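Local coordinates for cell division control protein Cdc48 (Mycobacterium smegmatis, PDB 5E7P) that probably binds and hydrolyses ATP as a Cdc48-like AAA ATPase with two nucleotide-binding modules, each occupied here by ADP, at residues V408-T422 with P452-T464. Numbering follows the deposited sequence.
Sequences VPSEDLDLGDIADHT and PVLRHADLEGALT
His456 reaches across to the turn just before helix 415-420, where its ND1 donates a 2.8 Å hydrogen bond to Leu413 O; the oxygen lies close to the ring plane, and the N-H...O angle is 147°. With CG anti to the backbone N (chi1 175°), the imidazole slides past Ile418, the two pointing in opposite directions, with Ile418 CD1 3.5 Å from His456 CE1. Asp417 OD2 also stands at the ring edge, 3.1 Å from CE1, but its angle to NE2 is too poor for a hydrogen bond. The carboxylates of Asp417 and Asp414 would probably stabilise the ring if it were protonated.

Beyond the histidine, the Ile418 side chain crosses that of Leu459 at about a right angle, CD1 coming to 3.8 Å from Leu459 CB, while the tips of Leu415 (CD2) and Leu459 (CD1) meet at 3.6 Å. Thr422 CG2 closes the far end against Leu463 CD2.

At the N-terminal ends of both segments, a single parallel beta bridge pairs Ser410 with Leu454: Leu454 N donates to Pro409 O (3.0 Å) and Glu411 N to Leu454 O (2.8 Å). Both segments then turn into helices running nearly parallel, 5° apart, with axes 10.4 Å from each other.

Helix 394-404 packs on Leu415 and Ile418, and helix 427-448 on Leu454. This helical bundle, consistent with an AAA+ lid, lies near the first ADP site, and helix 160-169 touches Val408 and Pro452.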
loop_
_atom_site.group_PDB
_atom_site.type_symbol
_atom_site.label_atom_id
_atom_site.label_comp_id
_atom_site.label_asym_id
_atom_site.label_seq_id
_atom_site.Cartn_x
_atom_site.Cartn_y
_atom_site.Cartn_z
ATOM N N VAL A 408 -12.197 -10.208 -23.775
ATOM C CA VAL A 408 -13.355 -9.891 -22.951
ATOM C C VAL A 408 -14.329 -9.021 -23.734
ATOM O O VAL A 408 -14.020 -7.870 -24.043
ATOM C CB VAL A 408 -12.941 -9.147 -21.668
ATOM C CG1 VAL A 408 -14.161 -8.847 -20.808
ATOM C CG2 VAL A 408 -11.921 -9.960 -20.889
ATOM N N PRO A 409 -15.512 -9.571 -24.055
ATOM C CA PRO A 409 -16.531 -8.884 -24.861
ATOM C C PRO A 409 -16.947 -7.547 -24.256
ATOM O O PRO A 409 -17.422 -7.505 -23.121
ATOM C CB PRO A 409 -17.712 -9.867 -24.853
ATOM C CG PRO A 409 -17.464 -10.769 -23.690
ATOM C CD PRO A 409 -15.976 -10.888 -23.589
ATOM N N SER A 410 -16.770 -6.468 -25.013
ATOM C CA SER A 410 -17.045 -5.128 -24.505
ATOM C C SER A 410 -17.503 -4.160 -25.595
ATOM O O SER A 410 -17.439 -4.473 -26.784
ATOM C CB SER A 410 -15.809 -4.573 -23.797
ATOM O OG SER A 410 -14.704 -4.501 -24.682
ATOM N N GLU A 411 -17.964 -2.983 -25.176
ATOM C CA GLU A 411 -18.418 -1.948 -26.102
ATOM C C GLU A 411 -17.576 -0.679 -25.984
ATOM O O GLU A 411 -16.384 -0.683 -26.288
ATOM C CB GLU A 411 -19.891 -1.615 -25.858
ATOM C CG GLU A 411 -20.863 -2.683 -26.328
ATOM C CD GLU A 411 -22.288 -2.410 -25.885
ATOM O OE1 GLU A 411 -22.528 -1.358 -25.255
ATOM O OE2 GLU A 411 -23.169 -3.251 -26.164
ATOM N N ASP A 412 -18.211 0.405 -25.546
ATOM C CA ASP A 412 -17.532 1.687 -25.391
ATOM C C ASP A 412 -17.033 1.852 -23.961
ATOM O O ASP A 412 -17.690 2.488 -23.138
ATOM C CB ASP A 412 -18.474 2.839 -25.746
ATOM C CG ASP A 412 -19.082 2.695 -27.129
ATOM O OD1 ASP A 412 -20.139 2.039 -27.249
ATOM O OD2 ASP A 412 -18.508 3.240 -28.095
ATOM N N LEU A 413 -15.866 1.285 -23.673
ATOM C CA LEU A 413 -15.353 1.245 -22.308
ATOM C C LEU A 413 -14.815 2.582 -21.806
ATOM O O LEU A 413 -14.929 2.884 -20.617
ATOM C CB LEU A 413 -14.279 0.165 -22.171
ATOM C CG LEU A 413 -14.743 -1.269 -22.420
ATOM C CD1 LEU A 413 -13.581 -2.229 -22.262
ATOM C CD2 LEU A 413 -15.877 -1.629 -21.475
ATOM N N ASP A 414 -14.232 3.371 -22.707
ATOM C CA ASP A 414 -13.609 4.645 -22.346
ATOM C C ASP A 414 -12.573 4.434 -21.237
ATOM O O ASP A 414 -12.677 4.999 -20.148
ATOM C CB ASP A 414 -14.674 5.672 -21.936
ATOM C CG ASP A 414 -14.108 7.075 -21.763
ATOM O OD1 ASP A 414 -12.949 7.315 -22.163
ATOM O OD2 ASP A 414 -14.831 7.943 -21.230
ATOM N N LEU A 415 -11.573 3.609 -21.530
ATOM C CA LEU A 415 -10.585 3.199 -20.538
ATOM C C LEU A 415 -9.700 4.337 -20.032
ATOM O O LEU A 415 -9.133 4.251 -18.942
ATOM C CB LEU A 415 -9.724 2.060 -21.085
ATOM C CG LEU A 415 -10.492 0.758 -21.316
ATOM C CD1 LEU A 415 -9.555 -0.346 -21.749
ATOM C CD2 LEU A 415 -11.243 0.355 -20.059
ATOM N N GLY A 416 -9.583 5.397 -20.824
ATOM C CA GLY A 416 -8.809 6.557 -20.422
ATOM C C GLY A 416 -9.421 7.237 -19.215
ATOM O O GLY A 416 -8.712 7.717 -18.330
ATOM N N ASP A 417 -10.749 7.271 -19.180
ATOM C CA ASP A 417 -11.482 7.880 -18.076
ATOM C C ASP A 417 -11.375 7.029 -16.812
ATOM O O ASP A 417 -11.244 7.555 -15.707
ATOM C CB ASP A 417 -12.949 8.083 -18.459
ATOM C CG ASP A 417 -13.783 8.611 -17.310
ATOM O OD1 ASP A 417 -13.665 9.813 -16.991
ATOM O OD2 ASP A 417 -14.563 7.825 -16.730
ATOM N N ILE A 418 -11.431 5.712 -16.984
ATOM C CA ILE A 418 -11.288 4.787 -15.865
ATOM C C ILE A 418 -9.877 4.850 -15.283
ATOM O O ILE A 418 -9.700 4.816 -14.067
ATOM C CB ILE A 418 -11.612 3.345 -16.280
ATOM C CG1 ILE A 418 -13.047 3.259 -16.799
ATOM C CG2 ILE A 418 -11.412 2.390 -15.109
ATOM C CD1 ILE A 418 -14.086 3.669 -15.779
ATOM N N ALA A 419 -8.880 4.952 -16.157
ATOM C CA ALA A 419 -7.492 5.088 -15.727
ATOM C C ALA A 419 -7.266 6.408 -14.997
ATOM O O ALA A 419 -6.538 6.464 -14.005
ATOM C CB ALA A 419 -6.553 4.973 -16.918
ATOM N N ASP A 420 -7.897 7.468 -15.490
ATOM C CA ASP A 420 -7.770 8.790 -14.886
ATOM C C ASP A 420 -8.400 8.846 -13.500
ATOM O O ASP A 420 -8.022 9.676 -12.675
ATOM C CB ASP A 420 -8.399 9.859 -15.782
ATOM C CG ASP A 420 -7.484 10.288 -16.916
ATOM O OD1 ASP A 420 -6.249 10.310 -16.720
ATOM O OD2 ASP A 420 -8.004 10.615 -18.004
ATOM N N HIS A 421 -9.361 7.961 -13.247
ATOM C CA HIS A 421 -10.102 7.977 -11.989
ATOM C C HIS A 421 -9.688 6.863 -11.033
ATOM O O HIS A 421 -10.428 6.516 -10.110
ATOM C CB HIS A 421 -11.610 7.932 -12.251
ATOM C CG HIS A 421 -12.176 9.235 -12.726
ATOM N ND1 HIS A 421 -11.781 9.835 -13.902
ATOM C CD2 HIS A 421 -13.097 10.060 -12.174
ATOM C CE1 HIS A 421 -12.439 10.970 -14.059
ATOM N NE2 HIS A 421 -13.244 11.130 -13.024
ATOM N N THR A 422 -8.503 6.306 -11.255
ATOM C CA THR A 422 -7.970 5.292 -10.353
ATOM C C THR A 422 -6.535 5.557 -9.890
ATOM O O THR A 422 -5.699 4.660 -9.961
ATOM C CB THR A 422 -8.008 3.885 -10.998
ATOM O OG1 THR A 422 -7.378 3.925 -12.286
ATOM C CG2 THR A 422 -9.440 3.400 -11.148
ATOM N N PRO A 452 -23.840 -11.213 -22.050
ATOM C CA PRO A 452 -23.193 -10.125 -21.308
ATOM C C PRO A 452 -22.101 -9.418 -22.104
ATOM O O PRO A 452 -21.237 -10.068 -22.690
ATOM C CB PRO A 452 -22.582 -10.840 -20.100
ATOM C CG PRO A 452 -22.401 -12.249 -20.548
ATOM C CD PRO A 452 -23.567 -12.529 -21.445
ATOM N N VAL A 453 -22.148 -8.091 -22.118
ATOM C CA VAL A 453 -21.134 -7.299 -22.804
ATOM C C VAL A 453 -20.754 -6.060 -21.989
ATOM O O VAL A 453 -21.593 -5.203 -21.706
ATOM C CB VAL A 453 -21.583 -6.911 -24.232
ATOM C CG1 VAL A 453 -23.010 -6.369 -24.230
ATOM C CG2 VAL A 453 -20.612 -5.915 -24.845
ATOM N N LEU A 454 -19.483 -5.982 -21.607
ATOM C CA LEU A 454 -18.997 -4.914 -20.737
ATOM C C LEU A 454 -19.115 -3.522 -21.350
ATOM O O LEU A 454 -18.712 -3.294 -22.489
ATOM C CB LEU A 454 -17.543 -5.170 -20.331
ATOM C CG LEU A 454 -17.301 -5.680 -18.911
ATOM C CD1 LEU A 454 -17.790 -7.112 -18.766
ATOM C CD2 LEU A 454 -15.830 -5.565 -18.540
ATOM N N ARG A 455 -19.667 -2.593 -20.579
ATOM C CA ARG A 455 -19.744 -1.199 -20.993
ATOM C C ARG A 455 -19.069 -0.310 -19.955
ATOM O O ARG A 455 -18.651 -0.788 -18.901
ATOM C CB ARG A 455 -21.198 -0.781 -21.208
ATOM C CG ARG A 455 -22.102 -1.056 -20.023
ATOM C CD ARG A 455 -23.562 -0.824 -20.379
ATOM N NE ARG A 455 -23.983 -1.649 -21.509
ATOM C CZ ARG A 455 -25.237 -1.742 -21.938
ATOM N NH1 ARG A 455 -26.202 -1.065 -21.327
ATOM N NH2 ARG A 455 -25.528 -2.517 -22.974
ATOM N N HIS A 456 -18.960 0.980 -20.259
ATOM C CA HIS A 456 -18.296 1.928 -19.369
ATOM C C HIS A 456 -19.000 2.040 -18.022
ATOM O O HIS A 456 -18.359 2.251 -16.993
ATOM C CB HIS A 456 -18.213 3.308 -20.019
ATOM C CG HIS A 456 -17.654 4.363 -19.120
ATOM N ND1 HIS A 456 -16.313 4.446 -18.814
ATOM C CD2 HIS A 456 -18.257 5.374 -18.449
ATOM C CE1 HIS A 456 -16.111 5.466 -18.000
ATOM N NE2 HIS A 456 -17.275 6.046 -17.762
ATOM N N ALA A 457 -20.322 1.897 -18.041
ATOM C CA ALA A 457 -21.126 1.982 -16.827
ATOM C C ALA A 457 -20.697 0.949 -15.789
ATOM O O ALA A 457 -20.686 1.230 -14.590
ATOM C CB ALA A 457 -22.600 1.817 -17.162
ATOM N N ASP A 458 -20.335 -0.240 -16.258
ATOM C CA ASP A 458 -19.945 -1.337 -15.377
ATOM C C ASP A 458 -18.638 -1.052 -14.648
ATOM O O ASP A 458 -18.526 -1.283 -13.445
ATOM C CB ASP A 458 -19.816 -2.634 -16.174
ATOM C CG ASP A 458 -21.068 -2.959 -16.955
ATOM O OD1 ASP A 458 -22.176 -2.680 -16.449
ATOM O OD2 ASP A 458 -20.947 -3.491 -18.078
ATOM N N LEU A 459 -17.649 -0.556 -15.386
ATOM C CA LEU A 459 -16.349 -0.247 -14.807
ATOM C C LEU A 459 -16.455 0.918 -13.833
ATOM O O LEU A 459 -15.876 0.883 -12.748
ATOM C CB LEU A 459 -15.326 0.065 -15.900
ATOM C CG LEU A 459 -15.064 -1.056 -16.907
ATOM C CD1 LEU A 459 -13.897 -0.701 -17.809
ATOM C CD2 LEU A 459 -14.813 -2.379 -16.201
ATOM N N GLU A 460 -17.200 1.945 -14.224
ATOM C CA GLU A 460 -17.407 3.102 -13.363
ATOM C C GLU A 460 -18.208 2.721 -12.122
ATOM O O GLU A 460 -17.956 3.230 -11.029
ATOM C CB GLU A 460 -18.108 4.228 -14.125
ATOM C CG GLU A 460 -18.367 5.470 -13.290
ATOM C CD GLU A 460 -18.712 6.679 -14.137
ATOM O OE1 GLU A 460 -19.913 6.890 -14.416
ATOM O OE2 GLU A 460 -17.777 7.413 -14.526
ATOM N N GLY A 461 -19.171 1.820 -12.297
ATOM C CA GLY A 461 -19.958 1.316 -11.186
ATOM C C GLY A 461 -19.111 0.477 -10.248
ATOM O O GLY A 461 -19.342 0.448 -9.038
ATOM N N ALA A 462 -18.120 -0.205 -10.813
ATOM C CA ALA A 462 -17.207 -1.032 -10.036
ATOM C C ALA A 462 -16.380 -0.178 -9.080
ATOM O O ALA A 462 -16.034 -0.615 -7.984
ATOM C CB ALA A 462 -16.295 -1.825 -10.962
ATOM N N LEU A 463 -16.070 1.044 -9.501
ATOM C CA LEU A 463 -15.256 1.952 -8.697
ATOM C C LEU A 463 -15.943 2.363 -7.393
ATOM O O LEU A 463 -15.291 2.855 -6.472
ATOM C CB LEU A 463 -14.883 3.196 -9.509
ATOM C CG LEU A 463 -14.073 2.959 -10.785
ATOM C CD1 LEU A 463 -13.698 4.277 -11.442
ATOM C CD2 LEU A 463 -12.832 2.138 -10.488
ATOM N N THR A 464 -17.254 2.162 -7.318
ATOM C CA THR A 464 -18.001 2.518 -6.115
ATOM C C THR A 464 -17.901 1.446 -5.029
ATOM O O THR A 464 -18.308 1.677 -3.890
ATOM C CB THR A 464 -19.491 2.782 -6.418
ATOM O OG1 THR A 464 -20.149 1.544 -6.718
ATOM C CG2 THR A 464 -19.646 3.746 -7.591
#